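Local coordinates for sensory box/GGDEF domain protein (Colwellia psychrerythraea, PDB 3LYX) that probably acts as a cyclic-di-GMP-synthesising signalling protein, represented here by its amino-terminal PAS domain, a likely sensory module linked to a GGDEF domain, at residues I48-P51 / V52-H56; E62-T65 / S66-S70. All blocks are in the same frame, centred on the assembly; numbering follows the deposited sequence.

Contact 1 of 2, residues I48-P51 / V52-H56; sequences IGQP and VNMLH
In the PAS fold, the loop between helix 44-47 and helix 61-75 passes through a short 3-10 turn, and Pro51 meets Met54 at the start of it. The evidence is the i-to-i+3 bond from Met54 N to Pro51 O, 3.1 Å long and nearly straight at the hydrogen (165°). It reaches the oxygen from above the carbonyl plane, 48° out of it. Two more bonds of the same spacing follow, Leu55 N to Val52 O and His56 N to Asn53 O.

Side chains add a few contacts. Met54 runs back toward the preceding loop, with its SD 3.8 Å from Gln50 CB and 4.0 Å from Gln50 CG, a thioether against methylenes. On the Pro51 ring, CG stands 3.8 Å from Asn53 OD1; Asn53 CG sits between its own backbone N and carbonyl carbon (chi1 62°), which brings OD1 to the CB-CG edge of the proline, the two side chains crossing at a slant. Val52 pairs by its backbone with Gly27, and Met54 also touches Tyr42. One main-chain bond between Pro51 and Met54 thus sets the turn, while a thioether against methylenes and an amide oxygen beside the proline ring add non-hydrogen-bonded packing.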
# COMPACT_ATOMS: atom_id res chain seq x y z
N ILE B 48 -10.49 2.64 -14.65
CA ILE B 48 -11.09 1.31 -14.73
C ILE B 48 -11.72 1.02 -16.09
O ILE B 48 -12.50 1.81 -16.60
CB ILE B 48 -12.15 1.12 -13.63
CG1 ILE B 48 -11.47 1.22 -12.25
CG2 ILE B 48 -12.81 -0.24 -13.78
CD1 ILE B 48 -12.44 1.20 -11.10
N GLY B 49 -11.37 -0.13 -16.67
CA GLY B 49 -11.92 -0.51 -17.96
C GLY B 49 -11.05 -0.07 -19.13
O GLY B 49 -11.32 -0.42 -20.29
N GLN B 50 -10.01 0.70 -18.83
CA GLN B 50 -9.09 1.19 -19.84
C GLN B 50 -7.87 0.27 -19.94
O GLN B 50 -7.56 -0.46 -18.99
CB GLN B 50 -8.58 2.60 -19.50
CG GLN B 50 -9.64 3.69 -19.38
CD GLN B 50 -10.59 3.78 -20.58
OE1 GLN B 50 -10.17 3.73 -21.74
NE2 GLN B 50 -11.88 3.95 -20.28
N PRO B 51 -7.17 0.31 -21.08
CA PRO B 51 -5.99 -0.53 -21.25
C PRO B 51 -4.87 0.08 -20.42
O PRO B 51 -4.67 1.29 -20.42
CB PRO B 51 -5.73 -0.47 -22.75
CG PRO B 51 -6.15 0.90 -23.11
CD PRO B 51 -7.42 1.12 -22.29
N VAL B 52 -4.16 -0.76 -19.69
CA VAL B 52 -3.09 -0.25 -18.86
C VAL B 52 -1.99 0.41 -19.68
O VAL B 52 -1.24 1.22 -19.15
CB VAL B 52 -2.48 -1.37 -17.97
CG1 VAL B 52 -1.69 -2.35 -18.83
CG2 VAL B 52 -1.62 -0.75 -16.89
N ASN B 53 -1.90 0.10 -20.98
CA ASN B 53 -0.84 0.73 -21.77
C ASN B 53 -1.08 2.22 -22.01
O ASN B 53 -0.22 2.90 -22.56
CB ASN B 53 -0.61 0.00 -23.11
CG ASN B 53 -1.82 0.01 -24.03
OD1 ASN B 53 -2.54 1.00 -24.13
ND2 ASN B 53 -2.04 -1.10 -24.72
N MET B 54 -2.24 2.72 -21.60
CA MET B 54 -2.51 4.15 -21.76
C MET B 54 -1.58 4.91 -20.81
O MET B 54 -1.39 6.12 -20.95
CB MET B 54 -4.00 4.46 -21.50
CG MET B 54 -4.37 5.02 -20.13
SD MET B 54 -6.15 5.50 -19.99
CE MET B 54 -6.10 7.02 -20.76
N LEU B 55 -0.98 4.18 -19.86
CA LEU B 55 -0.05 4.77 -18.88
C LEU B 55 1.41 4.75 -19.35
O LEU B 55 2.29 5.32 -18.70
CB LEU B 55 -0.15 4.04 -17.54
CG LEU B 55 -1.53 3.90 -16.89
CD1 LEU B 55 -1.40 3.05 -15.64
CD2 LEU B 55 -2.10 5.28 -16.55
N HIS B 56 1.66 4.07 -20.46
CA HIS B 56 3.00 3.96 -21.03
C HIS B 56 3.25 5.08 -22.03
O HIS B 56 2.31 5.71 -22.54
CB HIS B 56 3.16 2.64 -21.80
CG HIS B 56 3.04 1.42 -20.96
ND1 HIS B 56 2.72 0.19 -21.48
CD2 HIS B 56 3.21 1.23 -19.63
CE1 HIS B 56 2.70 -0.71 -20.52
NE2 HIS B 56 2.99 -0.10 -19.38

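Contact 2 of 2, residues E62-T65 / S66-S70; sequences EHIT and SEVIS
Glu62 and Ser66 meet one turn apart on helix 61-75, the helix that precedes strand 78-85 of the PAS-fold sheet. Main-chain bonds of i-to-i+4 spacing define the geometry: Glu67 N to His63 O is 3.0 Å, and Val68 N to Ile64 O is 2.9 Å, both nearly in line with the acceptor C=O.

A hydroxyl supplements this ladder. Glu62 O accepts Ser66 N at 3.1 Å and also Ser66 OG at 2.9 Å, the two donors arriving from opposite faces of the carbonyl plane. Ser66 OG lies beside its own backbone N and anti to the carbonyl carbon (chi1 -62°), which folds the hydroxyl back along the helix. Thr65 OG1 makes a comparable bond to Thr61 O.

Apolar packing is modest. Ile64 CG2 and Val68 CG2 approach to 4.0 Å, on the side of the helix where Ile64 touches Ile82 and Val68 touches Trp78 of strand 78-85.

A CH-pi contact joins His63 and Glu67. Glu67 CG, set beside its own backbone N, lies over one face of the imidazole, offset toward the rim, 3.9 Å from the centroid and 22° off the normal. The bend at chi2 then leaves the carboxylate plane inclined 29° to the ring, with Glu67 OE2 4.0 Å from His63 ND1.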
# COMPACT_ATOMS: atom_id res chain seq x y z
N GLU B 62 5.21 -2.21 -26.14
CA GLU B 62 5.56 -3.56 -26.55
C GLU B 62 6.75 -4.14 -25.81
O GLU B 62 6.75 -5.32 -25.43
CB GLU B 62 5.78 -3.61 -28.07
CG GLU B 62 4.49 -3.33 -28.87
CD GLU B 62 4.63 -3.61 -30.36
OE1 GLU B 62 5.50 -2.99 -31.01
OE2 GLU B 62 3.87 -4.46 -30.87
N HIS B 63 7.77 -3.32 -25.56
CA HIS B 63 8.96 -3.78 -24.84
C HIS B 63 8.62 -4.16 -23.39
O HIS B 63 8.92 -5.26 -22.93
CB HIS B 63 10.04 -2.69 -24.86
CG HIS B 63 11.26 -3.03 -24.05
ND1 HIS B 63 12.11 -4.06 -24.37
CD2 HIS B 63 11.74 -2.49 -22.90
CE1 HIS B 63 13.07 -4.14 -23.47
NE2 HIS B 63 12.87 -3.20 -22.56
N ILE B 64 7.99 -3.22 -22.68
CA ILE B 64 7.61 -3.45 -21.29
C ILE B 64 6.74 -4.70 -21.14
O ILE B 64 7.00 -5.53 -20.27
CB ILE B 64 6.86 -2.22 -20.73
CG1 ILE B 64 7.82 -1.03 -20.63
CG2 ILE B 64 6.25 -2.55 -19.37
CD1 ILE B 64 7.17 0.27 -20.24
N THR B 65 5.73 -4.83 -21.99
CA THR B 65 4.84 -5.98 -21.94
C THR B 65 5.59 -7.29 -22.15
O THR B 65 5.27 -8.29 -21.51
CB THR B 65 3.72 -5.88 -23.02
OG1 THR B 65 3.05 -4.62 -22.92
CG2 THR B 65 2.70 -7.01 -22.83
N SER B 66 6.59 -7.30 -23.04
CA SER B 66 7.35 -8.52 -23.30
C SER B 66 8.24 -8.89 -22.12
O SER B 66 8.41 -10.06 -21.82
CB SER B 66 8.22 -8.37 -24.55
OG SER B 66 7.43 -8.15 -25.70
N GLU B 67 8.81 -7.88 -21.47
CA GLU B 67 9.68 -8.13 -20.33
C GLU B 67 8.87 -8.61 -19.13
O GLU B 67 9.30 -9.49 -18.38
CB GLU B 67 10.46 -6.85 -19.98
CG GLU B 67 11.41 -6.35 -21.09
CD GLU B 67 12.49 -7.37 -21.45
OE1 GLU B 67 13.15 -7.90 -20.53
OE2 GLU B 67 12.68 -7.64 -22.66
N VAL B 68 7.68 -8.04 -18.95
CA VAL B 68 6.80 -8.42 -17.84
C VAL B 68 6.42 -9.89 -17.95
O VAL B 68 6.64 -10.67 -17.02
CB VAL B 68 5.50 -7.57 -17.83
CG1 VAL B 68 4.57 -8.06 -16.73
CG2 VAL B 68 5.84 -6.11 -17.62
N ILE B 69 5.86 -10.26 -19.10
CA ILE B 69 5.46 -11.64 -19.35
C ILE B 69 6.66 -12.56 -19.17
O ILE B 69 6.59 -13.59 -18.48
CB ILE B 69 4.91 -11.81 -20.80
CG1 ILE B 69 3.46 -11.32 -20.88
CG2 ILE B 69 4.98 -13.28 -21.23
CD1 ILE B 69 3.27 -9.88 -20.48
N SER B 70 7.78 -12.18 -19.79
CA SER B 70 9.00 -12.97 -19.71
C SER B 70 9.45 -13.15 -18.27
O SER B 70 9.80 -14.26 -17.85
CB SER B 70 10.11 -12.29 -20.52
OG SER B 70 11.26 -13.10 -20.55

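Both contacts are local and lie at the surface, in series along one PAS domain, with centres about 15 Å apart. Of the touching residues, only Ile64 of contact 2 is buried, and none in contact 1. Contact 1 nevertheless has its centre about 9 Å from the centre of the chain, against about 14 Å for that of contact 2. They differ in repeat: three-residue spacing in the 52-55 turn, four-residue spacing along helix 61-75. Their side-chain chemistry differs too, thioether and proline packing as against a serine hydroxyl and a histidine face. The two meet where His56 NE2 lies 4.1 Å from Ile64 CG2, and His56 ND1 also bonds Thr61 OG1, so the loop end packs against the helix start.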